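Local atomic coordinates of triosephosphate isomerase (PDB entry 4O4V), a protein that probably catalyses the interconversion of D-glyceraldehyde 3-phosphate and dihydroxyacetone phosphate in glycolysis and gluconeogenesis, working as a homodimer with a TIM-barrel fold. Residues A[207-212]-A[228-233]; A[123-128]-A[164-169]; A[62-67]-A[74-79]; A[8-13]-A[41-46]; A[213-218]-A[241-246]. One frame throughout, in Å; residues are numbered along the deposited sequence.

Contact 1 of 5, residues A[207-212]-A[228-233]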
# COMPACT_ATOMS: atom_id res chain seq x y z
N ILE A 207 16.01 8.82 -19.11
CA ILE A 207 16.71 8.62 -17.84
C ILE A 207 16.60 9.91 -17.05
O ILE A 207 17.01 10.99 -17.51
CB ILE A 207 18.17 8.19 -18.05
CG1 ILE A 207 18.22 6.93 -18.92
CG2 ILE A 207 18.84 7.94 -16.68
CD1 ILE A 207 19.62 6.56 -19.37
N LEU A 208 16.01 9.82 -15.86
CA LEU A 208 15.69 10.98 -15.04
C LEU A 208 16.65 11.11 -13.89
O LEU A 208 17.16 10.12 -13.35
CB LEU A 208 14.30 10.85 -14.42
CG LEU A 208 13.18 10.35 -15.32
CD1 LEU A 208 11.89 10.28 -14.51
CD2 LEU A 208 13.03 11.22 -16.56
N TYR A 209 16.88 12.33 -13.45
CA TYR A 209 17.54 12.60 -12.17
C TYR A 209 16.50 12.72 -11.08
O TYR A 209 15.53 13.47 -11.18
CB TYR A 209 18.37 13.88 -12.27
CG TYR A 209 19.09 14.19 -10.98
CD1 TYR A 209 20.08 13.35 -10.47
CD2 TYR A 209 18.74 15.29 -10.22
CE1 TYR A 209 20.75 13.64 -9.29
CE2 TYR A 209 19.40 15.59 -9.01
CZ TYR A 209 20.40 14.75 -8.56
OH TYR A 209 21.07 15.00 -7.39
N GLY A 210 16.68 11.89 -10.05
CA GLY A 210 15.77 11.76 -8.93
C GLY A 210 16.36 12.17 -7.61
O GLY A 210 15.84 11.77 -6.55
N GLY A 211 17.41 12.98 -7.61
CA GLY A 211 17.91 13.59 -6.40
C GLY A 211 17.16 14.86 -6.10
O GLY A 211 16.02 15.05 -6.57
N SER A 212 17.72 15.76 -5.32
CA SER A 212 17.05 17.00 -4.93
C SER A 212 16.96 17.94 -6.12
O SER A 212 17.97 18.38 -6.67
CB SER A 212 17.79 17.67 -3.79
OG SER A 212 17.14 18.91 -3.52
N ASP A 228 17.30 13.49 -18.94
CA ASP A 228 16.10 13.67 -19.74
C ASP A 228 14.91 14.17 -18.95
O ASP A 228 13.77 14.20 -19.48
CB ASP A 228 15.70 12.35 -20.41
CG ASP A 228 16.78 11.76 -21.28
OD1 ASP A 228 17.45 12.53 -22.06
OD2 ASP A 228 16.95 10.56 -21.27
N GLY A 229 15.12 14.56 -17.70
CA GLY A 229 14.06 15.01 -16.85
C GLY A 229 14.30 14.60 -15.43
O GLY A 229 15.43 14.30 -15.03
N PHE A 230 13.21 14.58 -14.66
CA PHE A 230 13.28 14.52 -13.21
C PHE A 230 12.19 13.66 -12.63
O PHE A 230 11.06 13.64 -13.17
CB PHE A 230 13.13 15.93 -12.60
CG PHE A 230 14.16 16.89 -13.11
CD1 PHE A 230 15.49 16.68 -12.81
CD2 PHE A 230 13.83 17.99 -13.89
CE1 PHE A 230 16.46 17.52 -13.28
CE2 PHE A 230 14.81 18.82 -14.35
CZ PHE A 230 16.12 18.61 -14.03
N LEU A 231 12.49 12.99 -11.52
CA LEU A 231 11.47 12.46 -10.62
C LEU A 231 11.59 13.33 -9.38
O LEU A 231 12.55 13.23 -8.61
CB LEU A 231 11.70 10.97 -10.30
CG LEU A 231 10.57 10.36 -9.45
CD1 LEU A 231 9.23 10.43 -10.13
CD2 LEU A 231 10.92 8.91 -9.09
N VAL A 232 10.65 14.25 -9.22
CA VAL A 232 10.72 15.34 -8.24
C VAL A 232 10.11 14.88 -6.95
O VAL A 232 9.04 14.27 -6.94
CB VAL A 232 9.95 16.56 -8.77
CG1 VAL A 232 10.05 17.74 -7.81
CG2 VAL A 232 10.45 16.98 -10.14
N GLY A 233 10.74 15.22 -5.85
CA GLY A 233 10.23 14.97 -4.51
C GLY A 233 9.38 16.11 -3.99
O GLY A 233 8.33 16.45 -4.55
O HOH W 1 13.26 10.64 -7.09
O HOH W 2 13.45 16.43 -5.42
O HOH W 3 13.57 14.14 -6.28
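Leu-208 lies against the main chain of 228-233, and each outer carbon of its side chain meets backbone atoms. Its CB is 3.7 Å from Gly-229 O. With CG beside the backbone N and anti to the carbonyl carbon (chi1 -43°), both methyl groups reach the other strand: CD2 comes within 3.8 Å of Gly-229 C, while CD1 ends 3.7 Å from Phe-230 O and makes a looser apolar contact with Leu-231 CB. Phe-5 of strand 5-9 also touches this leucine.

The strands run in the same general direction, their short axes 53° apart. Tyr-209 N donates to Gly-229 O at 2.9 Å, and Leu-231 N returns a bond to Tyr-209 O at 3.1 Å, so the two bonds flank Phe-230 on its strand. At the start of the pair Asp-228 holds Ile-207 twice. Its N donates to Ile-207 O, and its OD2 takes the N-H of Ile-207 on the anti lone pair (2.9 Å, 167° at the hydrogen). The same OD2 forms salt bridges with Arg-190 and Arg-2. Where strand 207-209 gives way to its loop, water 1 donates to both Gly-210 O and Leu-231 O, and water 2 links Gly-211 O with Gly-233 N.

This pairing of the seventh and eighth strands belongs to the closed TIM barrel, whose phosphate pocket in related isomerases is lined by the loops that follow them. Chemically the seam changes along its length: a carboxylate shared with two arginines at one end, direct backbone hydrogen bonds and aliphatic cover in the middle, and water-mediated links toward the loop that follows Tyr-209.

Contact 2 of 5, residues A[123-128]-A[164-169]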
# COMPACT_ATOMS: atom_id res chain seq x y z
N ILE A 123 8.07 3.92 -14.12
CA ILE A 123 9.22 4.72 -13.76
C ILE A 123 10.01 3.88 -12.77
O ILE A 123 9.61 3.74 -11.60
CB ILE A 123 8.84 6.07 -13.14
CG1 ILE A 123 7.96 6.90 -14.07
CG2 ILE A 123 10.10 6.84 -12.73
CD1 ILE A 123 7.23 8.03 -13.37
N TYR A 124 11.08 3.25 -13.24
CA TYR A 124 11.84 2.27 -12.46
C TYR A 124 13.05 2.97 -11.83
O TYR A 124 13.87 3.55 -12.57
CB TYR A 124 12.28 1.11 -13.35
CG TYR A 124 12.77 -0.09 -12.59
CD1 TYR A 124 14.08 -0.20 -12.20
CD2 TYR A 124 11.90 -1.12 -12.26
CE1 TYR A 124 14.54 -1.35 -11.50
CE2 TYR A 124 12.34 -2.24 -11.60
CZ TYR A 124 13.64 -2.35 -11.21
OH TYR A 124 14.02 -3.51 -10.57
N CYS A 125 13.17 2.94 -10.52
CA CYS A 125 14.19 3.68 -9.80
C CYS A 125 15.35 2.82 -9.38
O CYS A 125 15.18 1.65 -9.04
CB CYS A 125 13.55 4.30 -8.54
SG CYS A 125 12.15 5.40 -8.83
N CYS A 126 16.54 3.42 -9.40
CA CYS A 126 17.77 2.78 -8.96
C CYS A 126 18.66 3.83 -8.31
O CYS A 126 18.30 5.03 -8.30
CB CYS A 126 18.48 2.21 -10.19
SG CYS A 126 19.10 3.43 -11.39
N GLY A 127 19.77 3.41 -7.71
CA GLY A 127 20.73 4.34 -7.14
C GLY A 127 21.50 3.73 -5.99
O GLY A 127 20.99 2.87 -5.27
N GLU A 128 22.74 4.20 -5.82
CA GLU A 128 23.64 3.65 -4.80
C GLU A 128 23.67 4.47 -3.51
O GLU A 128 23.37 5.66 -3.48
CB GLU A 128 25.06 3.51 -5.36
CG GLU A 128 25.96 4.71 -5.25
CD GLU A 128 25.70 5.86 -6.20
OE1 GLU A 128 24.65 5.86 -6.92
OE2 GLU A 128 26.54 6.78 -6.24
N ALA A 164 14.74 6.20 -13.35
CA ALA A 164 15.13 7.32 -12.50
C ALA A 164 16.33 6.95 -11.65
O ALA A 164 16.33 5.90 -10.97
CB ALA A 164 13.98 7.77 -11.63
N TYR A 165 17.35 7.79 -11.66
CA TYR A 165 18.52 7.63 -10.80
C TYR A 165 18.39 8.48 -9.53
O TYR A 165 18.25 9.71 -9.60
CB TYR A 165 19.78 8.09 -11.54
CG TYR A 165 20.99 8.12 -10.62
CD1 TYR A 165 21.51 6.95 -10.11
CD2 TYR A 165 21.53 9.30 -10.17
CE1 TYR A 165 22.57 6.98 -9.19
CE2 TYR A 165 22.58 9.33 -9.27
CZ TYR A 165 23.10 8.18 -8.78
OH TYR A 165 24.12 8.25 -7.84
N GLU A 166 18.49 7.82 -8.39
CA GLU A 166 18.39 8.45 -7.07
C GLU A 166 19.75 8.38 -6.40
O GLU A 166 20.24 7.29 -6.09
CB GLU A 166 17.38 7.72 -6.18
CG GLU A 166 15.98 7.72 -6.71
CD GLU A 166 15.07 7.05 -5.67
OE1 GLU A 166 14.76 7.70 -4.61
OE2 GLU A 166 14.87 5.84 -5.77
N PRO A 167 20.37 9.54 -6.13
CA PRO A 167 21.64 9.53 -5.41
C PRO A 167 21.37 9.32 -3.91
O PRO A 167 21.36 10.29 -3.13
CB PRO A 167 22.20 10.92 -5.73
CG PRO A 167 21.02 11.77 -5.87
CD PRO A 167 19.98 10.89 -6.55
N ILE A 168 21.17 8.10 -3.50
CA ILE A 168 20.76 7.81 -2.13
C ILE A 168 21.86 8.25 -1.16
O ILE A 168 21.58 8.68 -0.02
CB ILE A 168 20.37 6.33 -1.97
CG1 ILE A 168 19.18 5.98 -2.87
CG2 ILE A 168 20.03 6.01 -0.49
CD1 ILE A 168 18.90 4.49 -2.98
N TRP A 169 23.10 8.21 -1.61
CA TRP A 169 24.24 8.70 -0.86
C TRP A 169 24.16 10.17 -0.50
O TRP A 169 25.00 10.61 0.31
CB TRP A 169 25.49 8.46 -1.72
CG TRP A 169 25.49 9.11 -3.05
CD1 TRP A 169 25.04 8.58 -4.23
CD2 TRP A 169 26.01 10.39 -3.38
NE1 TRP A 169 25.22 9.46 -5.25
CE2 TRP A 169 25.85 10.57 -4.76
CE3 TRP A 169 26.62 11.41 -2.63
CZ2 TRP A 169 26.27 11.71 -5.41
CZ3 TRP A 169 27.03 12.54 -3.29
CH2 TRP A 169 26.86 12.68 -4.65
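Glu-128 meets the hydroxyl of Tyr-165 in a short bond, Tyr-165 OH to Glu-128 OE1 at 2.6 Å, where the tyrosine reaches past the strand pairing. The hydroxyl donates on the syn side of the carboxylate, which is 28° from the ring plane. Tyr-165 OH accepts from Trp-169 NE1 at 3.1 Å and lies in the indole plane, giving a chain of two hydrogen bonds, Trp-169 to Tyr-165 to Glu-128. A bend in the glutamate chain (chi2 -75°) brings its carboxylate back beside the indole, where OE2 is 3.1 Å from Trp-169 CD1; that oxygen has its salt bridge with Arg-133.

Parallel pairing precedes this cluster. Ala-164 N donates to Tyr-124 O, Cys-126 N to Ala-164 O, and Glu-166 N to Cys-126 O at 2.8 Å. Ala-164 CB packs 4.1 Å from Cys-125 SG. Glu-166 OE2 lies near Cys-125 CB, while its OE1 bonds to Ser-95. The sequence from Ala-164 to Trp-169 resembles the family's active-site signature, consistent with a place at the catalytic end of the barrel.

On the outer side helix 138-149 meets Cys-126 and Glu-128 and helix 179-197 meets Tyr-165 and Trp-169; strand 207-209 continues the sheet beside Tyr-165.

Contact 3 of 5, residues A[62-67]-A[74-79]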
# COMPACT_ATOMS: atom_id res chain seq x y z
N ALA A 62 0.43 5.79 -10.17
CA ALA A 62 0.59 5.21 -8.84
C ALA A 62 2.02 5.30 -8.35
O ALA A 62 2.95 5.56 -9.13
CB ALA A 62 0.15 3.75 -8.86
N GLU A 63 2.22 5.07 -7.07
CA GLU A 63 3.53 5.13 -6.43
C GLU A 63 4.15 3.75 -6.20
O GLU A 63 5.30 3.63 -5.77
CB GLU A 63 3.49 5.88 -5.10
CG GLU A 63 3.22 7.39 -5.27
CD GLU A 63 3.20 8.15 -3.96
OE1 GLU A 63 3.73 7.66 -2.95
OE2 GLU A 63 2.63 9.29 -3.95
N ASN A 64 3.38 2.71 -6.49
CA ASN A 64 3.75 1.31 -6.30
C ASN A 64 2.61 0.46 -6.86
O ASN A 64 1.48 0.96 -6.98
CB ASN A 64 3.94 0.99 -4.81
CG ASN A 64 4.42 -0.41 -4.56
OD1 ASN A 64 5.26 -0.91 -5.28
ND2 ASN A 64 3.86 -1.04 -3.52
N VAL A 65 2.87 -0.81 -7.12
CA VAL A 65 1.84 -1.81 -7.41
C VAL A 65 2.34 -3.15 -6.90
O VAL A 65 3.54 -3.34 -6.67
CB VAL A 65 1.53 -1.95 -8.92
CG1 VAL A 65 1.05 -0.68 -9.53
CG2 VAL A 65 2.71 -2.46 -9.71
N PHE A 66 1.44 -4.10 -6.71
CA PHE A 66 1.84 -5.45 -6.34
C PHE A 66 2.16 -6.30 -7.59
O PHE A 66 2.12 -5.81 -8.70
CB PHE A 66 0.74 -6.07 -5.44
CG PHE A 66 1.14 -7.33 -4.75
CD1 PHE A 66 2.22 -7.39 -3.89
CD2 PHE A 66 0.42 -8.51 -4.97
CE1 PHE A 66 2.57 -8.56 -3.27
CE2 PHE A 66 0.78 -9.67 -4.35
CZ PHE A 66 1.84 -9.71 -3.52
N THR A 67 2.54 -7.56 -7.39
CA THR A 67 3.00 -8.45 -8.47
C THR A 67 1.91 -9.31 -9.11
O THR A 67 2.18 -10.01 -10.08
CB THR A 67 4.02 -9.42 -7.91
OG1 THR A 67 3.45 -9.99 -6.73
CG2 THR A 67 5.36 -8.75 -7.60
N THR A 74 -3.85 -8.91 1.49
CA THR A 74 -4.45 -7.83 2.25
C THR A 74 -3.55 -6.61 2.29
O THR A 74 -2.35 -6.72 2.57
CB THR A 74 -4.77 -8.33 3.68
OG1 THR A 74 -5.78 -9.35 3.59
CG2 THR A 74 -5.31 -7.23 4.59
N GLY A 75 -4.11 -5.45 1.97
CA GLY A 75 -3.40 -4.19 1.97
C GLY A 75 -2.80 -3.78 0.65
O GLY A 75 -2.45 -2.60 0.50
N GLU A 76 -2.68 -4.70 -0.31
CA GLU A 76 -2.04 -4.40 -1.59
C GLU A 76 -3.04 -3.88 -2.63
O GLU A 76 -4.18 -4.31 -2.68
CB GLU A 76 -1.32 -5.63 -2.14
CG GLU A 76 -0.15 -6.08 -1.29
CD GLU A 76 0.93 -5.00 -1.15
OE1 GLU A 76 1.48 -4.54 -2.19
OE2 GLU A 76 1.25 -4.60 0.00
N VAL A 77 -2.57 -3.00 -3.49
CA VAL A 77 -3.31 -2.51 -4.66
C VAL A 77 -2.65 -3.04 -5.91
O VAL A 77 -1.42 -3.13 -5.98
CB VAL A 77 -3.36 -0.96 -4.66
CG1 VAL A 77 -3.98 -0.42 -5.94
CG2 VAL A 77 -4.15 -0.48 -3.44
N THR A 78 -3.46 -3.46 -6.87
CA THR A 78 -2.95 -4.18 -8.04
C THR A 78 -3.16 -3.39 -9.33
O THR A 78 -3.98 -2.46 -9.43
CB THR A 78 -3.60 -5.53 -8.15
OG1 THR A 78 -4.99 -5.34 -8.46
CG2 THR A 78 -3.44 -6.34 -6.87
N VAL A 79 -2.42 -3.80 -10.36
CA VAL A 79 -2.47 -3.18 -11.68
C VAL A 79 -3.89 -3.07 -12.24
O VAL A 79 -4.29 -1.98 -12.66
CB VAL A 79 -1.51 -3.87 -12.65
CG1 VAL A 79 -1.77 -3.44 -14.10
CG2 VAL A 79 -0.05 -3.57 -12.25
O HOH W 4 4.13 -3.95 -2.60
O HOH W 5 -0.56 -5.77 -9.39
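Phe-66 and Glu-76 cross at about a right angle, with the aliphatic part of the glutamate laid over one face of the ring. Glu-76 CG stands 4.1 Å from the centroid of the Phe-66 ring and 25° off its normal, which is the geometry of a CH-pi contact. Phe-66 CG is anti to the backbone N (chi1 -168°), an orientation that carries the ring across to the glutamate. Thr-67 OG1 lies over the opposite face, so the ring is held between two neighbours. The glutamate chain bends at chi2, and its OE1 comes 3.4 Å from Phe-66 CD1.

That carboxylate has other partners too. Water 4 donates to Glu-76 OE1 at 2.7 Å and accepts from Asn-64 ND2 at 3.1 Å, while OE2 forms a salt bridge with Arg-97 of the second subunit. Asn-64 OD1 in turn is bonded to Lys-111.

Val-65, next in buried surface, brings CG2 to within 3.9 Å of Val-79 CG2. Between the ring and this valine pair, Phe-66 N donates to Val-77 O at 3.1 Å. A second bridge, water 5, donates to Phe-66 O and accepts from Val-79 N, at the start of helix 79-83.

These are the two limbs of the long loop after the third barrel strand, which in triosephosphate isomerases reaches into the partner subunit. The chemistry implies limbs joined, across these segments, by one direct backbone bond, two water bridges, a CH-pi contact and a valine pair, while Glu-76 divides its side chain: CG and the water-bound OE1 serve its own loop, OE2 the second subunit.

Contact 4 of 5, residues A[8-13]-A[41-46]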
# COMPACT_ATOMS: atom_id res chain seq x y z
N GLY A 8 6.13 14.19 -10.94
CA GLY A 8 5.96 14.71 -9.59
C GLY A 8 5.59 13.61 -8.63
O GLY A 8 4.43 13.15 -8.67
N ASN A 9 6.47 13.22 -7.73
CA ASN A 9 6.18 12.17 -6.75
C ASN A 9 5.74 12.84 -5.45
O ASN A 9 6.56 13.34 -4.69
CB ASN A 9 7.42 11.33 -6.52
CG ASN A 9 7.20 10.22 -5.54
OD1 ASN A 9 6.05 9.92 -5.16
ND2 ASN A 9 8.27 9.56 -5.14
N TRP A 10 4.44 12.84 -5.19
CA TRP A 10 3.92 13.39 -3.94
C TRP A 10 4.36 12.60 -2.72
O TRP A 10 4.27 13.12 -1.60
CB TRP A 10 2.40 13.44 -3.95
CG TRP A 10 1.80 14.41 -4.92
CD1 TRP A 10 2.42 15.13 -5.90
CD2 TRP A 10 0.41 14.71 -5.01
NE1 TRP A 10 1.48 15.88 -6.60
CE2 TRP A 10 0.24 15.64 -6.06
CE3 TRP A 10 -0.72 14.30 -4.28
CZ2 TRP A 10 -1.02 16.15 -6.42
CZ3 TRP A 10 -1.97 14.81 -4.65
CH2 TRP A 10 -2.10 15.73 -5.70
N LYS A 11 4.80 11.36 -2.90
CA LYS A 11 5.13 10.46 -1.81
C LYS A 11 3.90 10.29 -0.94
O LYS A 11 2.78 10.25 -1.46
CB LYS A 11 6.39 10.86 -1.03
CG LYS A 11 7.60 11.12 -1.96
CD LYS A 11 8.87 11.38 -1.19
CE LYS A 11 10.04 11.62 -2.12
NZ LYS A 11 11.29 11.71 -1.34
N ALA A 12 4.03 10.16 0.37
CA ALA A 12 2.88 9.99 1.27
C ALA A 12 2.37 11.35 1.72
O ALA A 12 2.47 11.72 2.89
CB ALA A 12 3.22 9.09 2.44
N ASN A 13 1.85 12.09 0.77
CA ASN A 13 1.38 13.45 1.00
C ASN A 13 0.32 13.76 -0.05
O ASN A 13 0.26 13.11 -1.09
CB ASN A 13 2.49 14.49 0.77
CG ASN A 13 3.67 14.33 1.67
OD1 ASN A 13 3.66 14.79 2.82
ND2 ASN A 13 4.73 13.71 1.17
N ALA A 41 2.33 11.51 -9.53
CA ALA A 41 2.13 10.30 -8.72
C ALA A 41 1.64 10.67 -7.33
O ALA A 41 2.20 11.57 -6.69
CB ALA A 41 3.41 9.51 -8.62
N ALA A 42 0.60 9.99 -6.85
CA ALA A 42 -0.05 10.33 -5.59
C ALA A 42 -0.38 9.06 -4.82
O ALA A 42 -0.43 7.97 -5.39
CB ALA A 42 -1.30 11.12 -5.86
N PRO A 43 -0.71 9.19 -3.53
CA PRO A 43 -1.15 8.03 -2.74
C PRO A 43 -2.37 7.36 -3.35
O PRO A 43 -3.24 8.01 -3.92
CB PRO A 43 -1.49 8.65 -1.37
CG PRO A 43 -0.59 9.84 -1.28
CD PRO A 43 -0.51 10.38 -2.67
N PHE A 44 -2.47 6.05 -3.16
CA PHE A 44 -3.54 5.28 -3.79
C PHE A 44 -4.91 5.87 -3.56
O PHE A 44 -5.74 5.92 -4.48
CB PHE A 44 -3.58 3.84 -3.27
CG PHE A 44 -2.40 2.98 -3.61
CD1 PHE A 44 -2.06 2.71 -4.92
CD2 PHE A 44 -1.67 2.39 -2.61
CE1 PHE A 44 -0.98 1.85 -5.21
CE2 PHE A 44 -0.60 1.53 -2.89
CZ PHE A 44 -0.27 1.28 -4.19
N ILE A 45 -5.18 6.29 -2.32
CA ILE A 45 -6.51 6.73 -1.94
C ILE A 45 -6.88 8.07 -2.60
O ILE A 45 -8.08 8.40 -2.67
CB ILE A 45 -6.61 6.77 -0.41
CG1 ILE A 45 -8.08 6.80 0.04
CG2 ILE A 45 -5.81 7.92 0.19
CD1 ILE A 45 -8.26 6.71 1.57
N PHE A 46 -5.90 8.81 -3.08
CA PHE A 46 -6.14 10.04 -3.82
C PHE A 46 -6.13 9.85 -5.34
O PHE A 46 -6.46 10.79 -6.08
CB PHE A 46 -5.10 11.11 -3.47
CG PHE A 46 -5.09 11.56 -2.03
CD1 PHE A 46 -6.23 11.59 -1.25
CD2 PHE A 46 -3.90 11.96 -1.45
CE1 PHE A 46 -6.17 12.00 0.11
CE2 PHE A 46 -3.84 12.37 -0.10
CZ PHE A 46 -4.98 12.41 0.65
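Asn-9 and Ala-41 are paired in parallel as their two strands end: Ala-41 N donates to Gly-8 O at 2.8 Å and Trp-10 N donates to Ala-41 O at 3.0 Å, the two bonds flanking Asn-9.

Just past the second bond, the Trp-10 indole packs against the other segment. Ala-42 CB meets the rim of the six-membered ring, 3.6 Å from Trp-10 CE3 and with CZ3 the next nearest atom. CG beside the backbone N (chi1 -68°) places the first ring carbons close to Ala-41 O as well; Ala-20 and Leu-23 of helix 17-28 also touch the indole.

Pro-43 fits against the turn that follows. Its CG is 3.4 Å from Lys-11 O, and its CD is 3.2 Å from Asn-13 O, a carbonyl buried here without any polar partner in the model. Asn-9 OD1 accepts from Lys-11 N at 3.0 Å, an Asx turn, and Asn-13 ND2 donates to Trp-10 O; these bonds shape the backbone that the proline meets. Lys-11 NZ pairs with Glu-96, and Asn-9 ND2 bonds to Thr-74 of the second subunit.

Strand 5-9, helix 17-28 and strand 37-41 make a beta-alpha-beta crossover, the repeating unit of a TIM barrel, here at the C-terminal ends of the strands, where the loops that follow meet the second subunit.

Contact 5 of 5, residues A[213-218]-A[241-246]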
# COMPACT_ATOMS: atom_id res chain seq x y z
N VAL A 213 15.73 18.20 -6.55
CA VAL A 213 15.45 19.08 -7.69
C VAL A 213 14.54 20.20 -7.22
O VAL A 213 13.45 19.93 -6.70
CB VAL A 213 14.83 18.30 -8.86
CG1 VAL A 213 14.64 19.20 -10.09
CG2 VAL A 213 15.70 17.10 -9.23
N LYS A 214 14.96 21.43 -7.43
CA LYS A 214 14.26 22.61 -6.98
C LYS A 214 14.31 23.66 -8.07
O LYS A 214 15.08 23.54 -9.02
CB LYS A 214 14.89 23.17 -5.70
CG LYS A 214 14.90 22.17 -4.54
CD LYS A 214 15.18 22.79 -3.21
CE LYS A 214 16.61 23.18 -3.16
NZ LYS A 214 16.94 23.68 -1.78
N PRO A 215 13.53 24.73 -7.93
CA PRO A 215 13.62 25.80 -8.93
C PRO A 215 15.05 26.36 -9.06
O PRO A 215 15.41 26.82 -10.15
CB PRO A 215 12.63 26.83 -8.41
CG PRO A 215 11.57 25.97 -7.74
CD PRO A 215 12.38 24.91 -7.03
N ASN A 216 15.86 26.33 -8.01
CA ASN A 216 17.20 26.91 -8.10
C ASN A 216 18.26 26.03 -8.76
O ASN A 216 19.36 26.52 -9.00
CB ASN A 216 17.71 27.39 -6.73
CG ASN A 216 18.03 26.26 -5.76
OD1 ASN A 216 17.78 25.12 -6.03
ND2 ASN A 216 18.62 26.62 -4.60
N ASN A 217 17.98 24.78 -9.08
CA ASN A 217 18.95 23.93 -9.76
C ASN A 217 18.40 23.21 -10.98
O ASN A 217 19.16 22.54 -11.68
CB ASN A 217 19.65 22.94 -8.82
CG ASN A 217 18.76 21.88 -8.29
OD1 ASN A 217 17.58 21.86 -8.56
ND2 ASN A 217 19.34 20.93 -7.57
N CYS A 218 17.11 23.35 -11.29
CA CYS A 218 16.55 22.52 -12.34
C CYS A 218 17.06 22.89 -13.73
O CYS A 218 17.20 22.03 -14.58
CB CYS A 218 15.02 22.56 -12.31
SG CYS A 218 14.27 24.21 -12.38
N PHE A 241 7.06 23.26 -8.67
CA PHE A 241 6.96 22.17 -9.61
C PHE A 241 6.88 22.70 -11.04
O PHE A 241 7.45 22.11 -11.96
CB PHE A 241 5.74 21.30 -9.29
CG PHE A 241 5.62 20.07 -10.13
CD1 PHE A 241 6.62 19.09 -10.09
CD2 PHE A 241 4.55 19.88 -11.01
CE1 PHE A 241 6.54 17.95 -10.86
CE2 PHE A 241 4.46 18.73 -11.77
CZ PHE A 241 5.45 17.76 -11.71
N ILE A 242 6.19 23.81 -11.25
CA ILE A 242 6.00 24.32 -12.61
C ILE A 242 7.34 24.81 -13.19
O ILE A 242 7.60 24.65 -14.37
CB ILE A 242 4.89 25.40 -12.64
CG1 ILE A 242 3.62 24.84 -11.96
CG2 ILE A 242 4.67 25.87 -14.06
CD1 ILE A 242 3.17 23.47 -12.48
N ASN A 243 8.17 25.45 -12.36
CA ASN A 243 9.50 25.83 -12.80
C ASN A 243 10.27 24.63 -13.28
O ASN A 243 10.99 24.69 -14.27
CB ASN A 243 10.28 26.50 -11.67
CG ASN A 243 9.65 27.76 -11.21
OD1 ASN A 243 8.67 27.74 -10.46
ND2 ASN A 243 10.21 28.88 -11.64
N ILE A 244 10.16 23.53 -12.56
CA ILE A 244 10.86 22.31 -12.92
C ILE A 244 10.32 21.73 -14.23
O ILE A 244 11.09 21.33 -15.09
CB ILE A 244 10.84 21.30 -11.76
CG1 ILE A 244 11.49 21.89 -10.51
CG2 ILE A 244 11.50 20.04 -12.16
CD1 ILE A 244 11.20 21.14 -9.22
N VAL A 245 9.00 21.65 -14.37
CA VAL A 245 8.40 21.23 -15.63
C VAL A 245 8.94 22.06 -16.80
O VAL A 245 9.30 21.53 -17.88
CB VAL A 245 6.87 21.35 -15.55
CG1 VAL A 245 6.23 21.25 -16.93
CG2 VAL A 245 6.34 20.28 -14.58
N ASN A 246 9.05 23.35 -16.58
CA ASN A 246 9.45 24.29 -17.62
C ASN A 246 10.94 24.35 -17.88
O ASN A 246 11.39 25.00 -18.84
CB ASN A 246 8.87 25.68 -17.30
CG ASN A 246 7.37 25.74 -17.55
OD1 ASN A 246 6.84 24.86 -18.21
ND2 ASN A 246 6.71 26.75 -17.03
O HOH W 6 13.48 27.89 -11.91
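Ile-244 has CG1 anti to its carbonyl carbon (chi1 -59°) with the chain extended beyond (chi2 165°), which carries CD1 to the backbone of 213-218 while CG2 meets Val-213 from a second branch. On the other segment Cys-218 holds SG between its backbone N and carbonyl carbon (chi1 54°), placing the sulfur against the helix.

The branches of Ile-244 divide the work. Its CD1 is 3.6 Å from Val-213 O, its CG2 lies 3.9 Å from Val-213 CG1, and its CG1 meets Cys-218 CB at 4.0 Å. Cys-218 SG rests beside the helix backbone, 3.8 Å from Asn-243 O and almost as near Ile-244 CA. One helical position thus touches both ends of the segment 213-218.

Nearer the surface Pro-215 and Asn-243 cross at about a right angle, Pro-215 CB standing 4.0 Å from Asn-243 CB. Water 6 donates to Pro-215 O at 2.8 Å and accepts only a weak bond from Asn-243 ND2. No direct hydrogen bond joins the segments. The turn is braced internally instead, by Lys-214 N donating to Asn-217 OD1 at 2.9 Å, while Asn-217 ND2 bonds to Ser-212 O.

Phe-230 and Val-232 of strand 229-232 pack on Ile-244 from the barrel side. The arrangement belongs to the outer layer of a TIM barrel, where the last helix leans on the loop after strand 207-209 and the first residue of helix 218-222.

In the fold
Contacts 1, 2 and 4 are buried in the barrel wall and belong to one sheet: Tyr-165 bonds through its backbone to Leu-208 and Gly-210, joining the neighbouring strands of contacts 1 and 2. Contact 4 carries on from contact 1 through the bond between Val-232 O and Asn-9 N. All three rest on backbone pairing, parallel in contacts 2 and 4 and a single bridge in contact 1. Contact 3, buried about 16 Å from the chain centre, has one direct backbone bond and two water bridges; like contact 4 it meets the second subunit, and Glu-63 packs against the turn of contact 4. Contact 5, partly exposed and without direct hydrogen bonds between its segments, covers contact 1 through Phe-230.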